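Aldose-aldose oxidoreductase (Caulobacter crescentus, PDB 5A04) catalyses the coupled oxidation and reduction of aldose sugars, probably shuttling hydride through an NADP(H) cofactor that stays bound in its Rossmann-fold domain. Local coordinates at residues I76-T81 with S294-H299; S301-I304 with E309-V312. One frame throughout, in Å; residues are numbered along the deposited sequence.

Contact 1: residues I76-T81 with S294-H299; sequences IVYVIT and SAQLDH. With NDP (NADPH dihydro-nicotinamide-adenine-dinucleotide phosphate), chain G.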
loop_
_atom_site.group_PDB
_atom_site.type_symbol
_atom_site.label_atom_id
_atom_site.label_comp_id
_atom_site.label_asym_id
_atom_site.label_seq_id
_atom_site.Cartn_x
_atom_site.Cartn_y
_atom_site.Cartn_z
ATOM N N ILE A 76 3.496 -36.691 -14.703
ATOM C CA ILE A 76 3.642 -35.238 -14.592
ATOM C C ILE A 76 5.099 -34.878 -14.399
ATOM O O ILE A 76 5.800 -35.540 -13.641
ATOM C CB ILE A 76 2.840 -34.664 -13.386
ATOM C CG1 ILE A 76 1.347 -34.961 -13.531
ATOM C CG2 ILE A 76 3.094 -33.167 -13.237
ATOM C CD1 ILE A 76 0.584 -34.926 -12.192
ATOM N N VAL A 77 5.557 -33.831 -15.080
ATOM C CA VAL A 77 6.861 -33.247 -14.799
ATOM C C VAL A 77 6.653 -31.892 -14.117
ATOM O O VAL A 77 5.891 -31.050 -14.614
ATOM C CB VAL A 77 7.697 -33.055 -16.078
ATOM C CG1 VAL A 77 9.010 -32.352 -15.756
ATOM C CG2 VAL A 77 7.944 -34.399 -16.779
ATOM N N TYR A 78 7.323 -31.690 -12.989
ATOM C CA TYR A 78 7.231 -30.438 -12.250
ATOM C C TYR A 78 8.548 -29.704 -12.466
ATOM O O TYR A 78 9.595 -30.124 -11.981
ATOM C CB TYR A 78 6.948 -30.723 -10.764
ATOM C CG TYR A 78 6.567 -29.543 -9.882
ATOM C CD1 TYR A 78 6.713 -28.226 -10.315
ATOM C CD2 TYR A 78 6.066 -29.761 -8.596
ATOM C CE1 TYR A 78 6.379 -27.163 -9.488
ATOM C CE2 TYR A 78 5.727 -28.705 -7.761
ATOM C CZ TYR A 78 5.882 -27.410 -8.213
ATOM O OH TYR A 78 5.545 -26.363 -7.389
ATOM N N VAL A 79 8.486 -28.627 -13.243
ATOM C CA VAL A 79 9.659 -27.837 -13.582
ATOM C C VAL A 79 9.933 -26.755 -12.537
ATOM O O VAL A 79 9.126 -25.835 -12.361
ATOM C CB VAL A 79 9.479 -27.181 -14.963
ATOM C CG1 VAL A 79 10.690 -26.305 -15.293
ATOM C CG2 VAL A 79 9.261 -28.261 -16.034
ATOM N N ILE A 80 11.073 -26.877 -11.851
ATOM C CA ILE A 80 11.416 -26.005 -10.729
ATOM C C ILE A 80 12.840 -25.469 -10.935
ATOM O O ILE A 80 13.722 -25.567 -10.071
ATOM C CB ILE A 80 11.272 -26.756 -9.364
ATOM C CG1 ILE A 80 9.988 -27.601 -9.364
ATOM C CG2 ILE A 80 11.253 -25.769 -8.202
ATOM C CD1 ILE A 80 9.631 -28.273 -8.001
ATOM N N THR A 81 13.035 -24.861 -12.099
ATOM C CA THR A 81 14.327 -24.319 -12.518
ATOM C C THR A 81 14.311 -22.791 -12.508
ATOM O O THR A 81 13.262 -22.202 -12.311
ATOM C CB THR A 81 14.646 -24.783 -13.939
ATOM O OG1 THR A 81 13.656 -24.225 -14.814
ATOM C CG2 THR A 81 14.593 -26.311 -14.021
ATOM N N SER A 294 0.884 -29.848 -0.752
ATOM C CA SER A 294 0.254 -31.118 -1.098
ATOM C C SER A 294 -1.047 -30.901 -1.854
ATOM O O SER A 294 -1.378 -31.659 -2.769
ATOM C CB SER A 294 -0.020 -31.932 0.173
ATOM O OG SER A 294 1.179 -32.063 0.921
ATOM N N ALA A 295 -1.797 -29.880 -1.454
ATOM C CA ALA A 295 -3.030 -29.535 -2.163
ATOM C C ALA A 295 -2.759 -29.116 -3.615
ATOM O O ALA A 295 -3.524 -29.448 -4.525
ATOM C CB ALA A 295 -3.763 -28.425 -1.426
ATOM N N GLN A 296 -1.689 -28.365 -3.822
ATOM C CA GLN A 296 -1.341 -27.920 -5.175
ATOM C C GLN A 296 -0.999 -29.135 -6.040
ATOM O O GLN A 296 -1.494 -29.275 -7.162
ATOM C CB GLN A 296 -0.166 -26.929 -5.132
ATOM C CG GLN A 296 0.295 -26.474 -6.525
ATOM C CD GLN A 296 1.653 -25.809 -6.487
ATOM O OE1 GLN A 296 1.772 -24.661 -6.084
ATOM N NE2 GLN A 296 2.683 -26.527 -6.920
ATOM N N LEU A 297 -0.186 -30.035 -5.487
ATOM C CA LEU A 297 0.224 -31.246 -6.200
ATOM C C LEU A 297 -0.990 -32.101 -6.544
ATOM O O LEU A 297 -1.137 -32.558 -7.684
ATOM C CB LEU A 297 1.234 -32.053 -5.365
ATOM C CG LEU A 297 2.595 -31.396 -5.107
ATOM C CD1 LEU A 297 3.361 -32.093 -3.992
ATOM C CD2 LEU A 297 3.428 -31.385 -6.381
ATOM N N ASP A 298 -1.866 -32.311 -5.564
ATOM C CA ASP A 298 -3.040 -33.140 -5.789
ATOM C C ASP A 298 -4.028 -32.502 -6.757
ATOM O O ASP A 298 -4.747 -33.215 -7.449
ATOM C CB ASP A 298 -3.751 -33.454 -4.470
ATOM C CG ASP A 298 -3.186 -34.694 -3.770
ATOM O OD1 ASP A 298 -2.400 -35.463 -4.374
ATOM O OD2 ASP A 298 -3.545 -34.900 -2.593
ATOM N N HIS A 299 -4.063 -31.172 -6.824
ATOM C CA HIS A 299 -5.005 -30.524 -7.731
ATOM C C HIS A 299 -4.748 -30.940 -9.177
ATOM O O HIS A 299 -5.681 -31.279 -9.897
ATOM C CB HIS A 299 -4.940 -28.995 -7.622
ATOM C CG HIS A 299 -5.959 -28.292 -8.467
ATOM N ND1 HIS A 299 -7.313 -28.372 -8.221
ATOM C CD2 HIS A 299 -5.820 -27.492 -9.554
ATOM C CE1 HIS A 299 -7.965 -27.648 -9.116
ATOM N NE2 HIS A 299 -7.083 -27.109 -9.939
HETATM P PA NDP G . 17.497 -22.785 -6.757
HETATM O O1A NDP G . 18.606 -21.988 -7.351
HETATM O O2A NDP G . 17.502 -23.044 -5.276
HETATM O O5B NDP G . 17.363 -24.236 -7.518
HETATM C C5B NDP G . 17.364 -24.028 -8.902
HETATM C C4B NDP G . 17.723 -25.392 -9.508
HETATM O O4B NDP G . 17.465 -25.408 -10.914
HETATM C C3B NDP G . 19.234 -25.665 -9.322
HETATM O O3B NDP G . 19.496 -26.252 -8.087
HETATM C C2B NDP G . 19.465 -26.725 -10.407
HETATM O O2B NDP G . 19.065 -27.912 -10.041
HETATM C C1B NDP G . 18.430 -26.248 -11.514
HETATM N N9A NDP G . 19.083 -25.545 -12.622
HETATM C C8A NDP G . 19.084 -25.918 -13.962
HETATM N N7A NDP G . 19.796 -25.080 -14.741
HETATM C C5A NDP G . 20.283 -24.113 -13.857
HETATM C C6A NDP G . 21.083 -22.972 -14.053
HETATM N N6A NDP G . 21.532 -22.648 -15.314
HETATM N N1A NDP G . 21.437 -22.158 -13.012
HETATM C C2A NDP G . 20.946 -22.548 -11.776
HETATM N N3A NDP G . 20.177 -23.590 -11.440
HETATM C C4A NDP G . 19.853 -24.382 -12.521
HETATM O O3 NDP G . 16.186 -21.860 -7.184
HETATM P PN NDP G . 14.821 -22.095 -6.329
HETATM O O1N NDP G . 14.459 -23.517 -6.181
HETATM O O2N NDP G . 14.607 -21.044 -5.263
HETATM O O5D NDP G . 13.676 -21.491 -7.518
HETATM C C5D NDP G . 13.563 -22.315 -8.645
HETATM C C4D NDP G . 12.184 -22.008 -9.295
HETATM O O4D NDP G . 11.148 -22.184 -8.280
HETATM C C3D NDP G . 12.078 -20.506 -9.754
HETATM O O3D NDP G . 11.266 -20.416 -10.939
HETATM C C2D NDP G . 11.349 -19.833 -8.600
HETATM O O2D NDP G . 10.553 -18.742 -9.029
HETATM C C1D NDP G . 10.399 -20.997 -8.148
HETATM N N1N NDP G . 10.082 -20.870 -6.723
HETATM C C2N NDP G . 8.761 -20.884 -6.304
HETATM C C3N NDP G . 8.485 -20.791 -4.970
HETATM C C7N NDP G . 7.092 -20.801 -4.523
HETATM O O7N NDP G . 6.776 -20.553 -3.344
HETATM N N7N NDP G . 6.091 -21.106 -5.439
HETATM C C4N NDP G . 9.551 -20.673 -3.937
HETATM C C5N NDP G . 10.913 -20.625 -4.487
HETATM C C6N NDP G . 11.138 -20.729 -5.795
HETATM P P2B NDP G . 20.041 -29.263 -10.483
HETATM O O1X NDP G . 20.158 -29.041 -11.974
HETATM O O2X NDP G . 21.258 -28.960 -9.663
HETATM O O3X NDP G . 19.182 -30.443 -10.036
#

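Contact 2: residues S301-I304 with E309-V312; sequences SECI and EPIV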
loop_
_atom_site.group_PDB
_atom_site.type_symbol
_atom_site.label_atom_id
_atom_site.label_comp_id
_atom_site.label_asym_id
_atom_site.label_seq_id
_atom_site.Cartn_x
_atom_site.Cartn_y
_atom_site.Cartn_z
ATOM N N SER A 301 -3.136 -33.584 -10.300
ATOM C CA SER A 301 -3.443 -35.010 -10.402
ATOM C C SER A 301 -4.946 -35.261 -10.521
ATOM O O SER A 301 -5.397 -36.040 -11.375
ATOM C CB SER A 301 -2.887 -35.756 -9.188
ATOM O OG SER A 301 -1.477 -35.665 -9.162
ATOM N N GLU A 302 -5.720 -34.595 -9.673
ATOM C CA GLU A 302 -7.173 -34.762 -9.702
ATOM C C GLU A 302 -7.762 -34.232 -11.009
ATOM O O GLU A 302 -8.688 -34.832 -11.550
ATOM C CB GLU A 302 -7.822 -34.069 -8.502
ATOM C CG GLU A 302 -7.438 -34.701 -7.161
ATOM C CD GLU A 302 -7.792 -33.818 -5.963
ATOM O OE1 GLU A 302 -8.554 -32.839 -6.126
ATOM O OE2 GLU A 302 -7.296 -34.106 -4.855
ATOM N N CYS A 303 -7.224 -33.125 -11.525
ATOM C CA CYS A 303 -7.675 -32.620 -12.823
ATOM C C CYS A 303 -7.452 -33.653 -13.924
ATOM O O CYS A 303 -8.327 -33.864 -14.775
ATOM C CB CYS A 303 -6.967 -31.315 -13.195
ATOM S SG CYS A 303 -7.582 -29.890 -12.277
ATOM N N ILE A 304 -6.285 -34.288 -13.914
ATOM C CA ILE A 304 -5.980 -35.324 -14.899
ATOM C C ILE A 304 -6.922 -36.523 -14.733
ATOM O O ILE A 304 -7.479 -37.017 -15.716
ATOM C CB ILE A 304 -4.507 -35.775 -14.795
ATOM C CG1 ILE A 304 -3.583 -34.599 -15.131
ATOM C CG2 ILE A 304 -4.239 -36.958 -15.725
ATOM C CD1 ILE A 304 -2.137 -34.796 -14.675
ATOM N N GLU A 309 -10.038 -28.811 -15.987
ATOM C CA GLU A 309 -8.957 -27.845 -16.180
ATOM C C GLU A 309 -8.492 -27.274 -14.847
ATOM O O GLU A 309 -9.312 -26.925 -14.000
ATOM C CB GLU A 309 -9.398 -26.707 -17.107
ATOM C CG GLU A 309 -9.833 -27.168 -18.496
ATOM C CD GLU A 309 -8.852 -28.144 -19.131
ATOM O OE1 GLU A 309 -7.623 -27.887 -19.099
ATOM O OE2 GLU A 309 -9.315 -29.180 -19.661
ATOM N N PRO A 310 -7.166 -27.173 -14.660
ATOM C CA PRO A 310 -6.650 -26.600 -13.409
ATOM C C PRO A 310 -7.178 -25.193 -13.165
ATOM O O PRO A 310 -7.374 -24.438 -14.119
ATOM C CB PRO A 310 -5.134 -26.578 -13.623
ATOM C CG PRO A 310 -4.872 -27.633 -14.653
ATOM C CD PRO A 310 -6.090 -27.622 -15.558
ATOM N N ILE A 311 -7.390 -24.830 -11.906
ATOM C CA ILE A 311 -7.888 -23.502 -11.616
ATOM C C ILE A 311 -6.808 -22.446 -11.856
ATOM O O ILE A 311 -7.121 -21.276 -12.022
ATOM C CB ILE A 311 -8.402 -23.380 -10.181
ATOM C CG1 ILE A 311 -7.270 -23.603 -9.179
ATOM C CG2 ILE A 311 -9.551 -24.360 -9.946
ATOM C CD1 ILE A 311 -7.664 -23.251 -7.753
ATOM N N VAL A 312 -5.545 -22.866 -11.871
ATOM C CA VAL A 312 -4.450 -21.974 -12.234
ATOM C C VAL A 312 -3.673 -22.596 -13.400
ATOM O O VAL A 312 -2.572 -23.133 -13.241
ATOM C CB VAL A 312 -3.514 -21.668 -11.032
ATOM C CG1 VAL A 312 -4.203 -20.698 -10.064
ATOM C CG2 VAL A 312 -3.099 -22.941 -10.295
#

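Contact 1: residues I76-T81 with S294-H299
Y78 reaches out from strand 76-79 toward helix 292-306 and meets two neighbouring side chains there, Q296 and L297. Its ring stands off the strand because CG lies anti to the backbone N (chi1 -169°), which points the ring into the space between strand and helix, where the CA atoms of Y78 and L297 are 9.3 Å apart. Q296 answers with an extended chain, and the amide at its end donates a hydrogen bond from NE2 to OH of Y78 over 2.9 Å. The hydroxyl oxygen sits almost exactly in the amide plane, but the bond is bent at the hydrogen, with an angle of 147°. The ring and amide planes are steeply inclined to one another, 62° apart. A second bond joins the same hydroxyl to OE2 of E103, so the buried phenol oxygen has two hydrogen-bonding partners, which probably limits movement of the ring.

L297 supplies the apolar half of the contact. Its CD2 methyl approaches the ring obliquely and rests 3.8 Å from CE2 of Y78, the two side chains crossing at about a right angle. Just past the end of the strand, I80 places its CD1 over the centre of one face of the Y78 ring, 3.6 Å above the plane. The ring thus links the helix to the cofactor-binding turn: CG2 of I80 packs 3.6 Å from O4D of the nicotinamide-side ribose of NADPH, and the carbonyl O of T81 lies 3.0 Å from O3D of the same ribose.

Strand 76-79 belongs to the parallel sheet of a Rossmann fold, and its C-terminal end leads into the dinucleotide pocket, where such sheets characteristically receive their cofactor; here helix 292-306 packs against that sheet partly through Y78.

Contact 2: residues S301-I304 with E309-V312
C303 lies one helical turn before the end of helix 292-306, and the chain turns back after it so that the irregular segment 309-312 passes beside the helix, with the CA atoms of C303 and E309 6.0 Å apart. This is a local helix-loop-helix connection, in which the link between helices 292-306 and 314-333 folds against the first of them. A single side chain carries the contact. SG of C303 is anti to its own carbonyl carbon (chi1 -75°), and from there the sulfur rests against the backbone where E309 joins P310. SG of C303 lies 3.8 Å from the carbonyl C of E309. The pyrrolidine ring adds a looser apolar approach, its CG standing 4.3 Å from SG of C303. E309 takes part through its backbone, since its CB points away from the helix and its carboxylate makes a long, weak ion pair with K126. P310 also packs on M128 of strand 127-129, and V312 is joined to I129 by backbone hydrogen bonding, so the loop borders the edge of the parallel sheet as well as the helix. The sulfur of C303 comes nearest to the proline at its backbone, with SG 3.6 Å from CA of P310.

The two contacts show how one helix can serve successive neighbours along its length. Contact 1 uses residues 294-299 of helix 292-306 and contact 2 the next part, 301-304, with centres 11 Å apart and on the same side of the chain's centre. In contact 1, 212 residues lie between the segments; contact 2 follows it along the chain and is local. They also touch: NE2 of H299 lies 3.0 Å from N of I311, a probable hydrogen bond, and CG1 of I76 packs 3.7 Å from CD1 of I304. Helix 292-306 thereby lies between the Rossmann sheet and the loop that follows it, joining the C-terminal part of the chain to the cofactor-binding sheet.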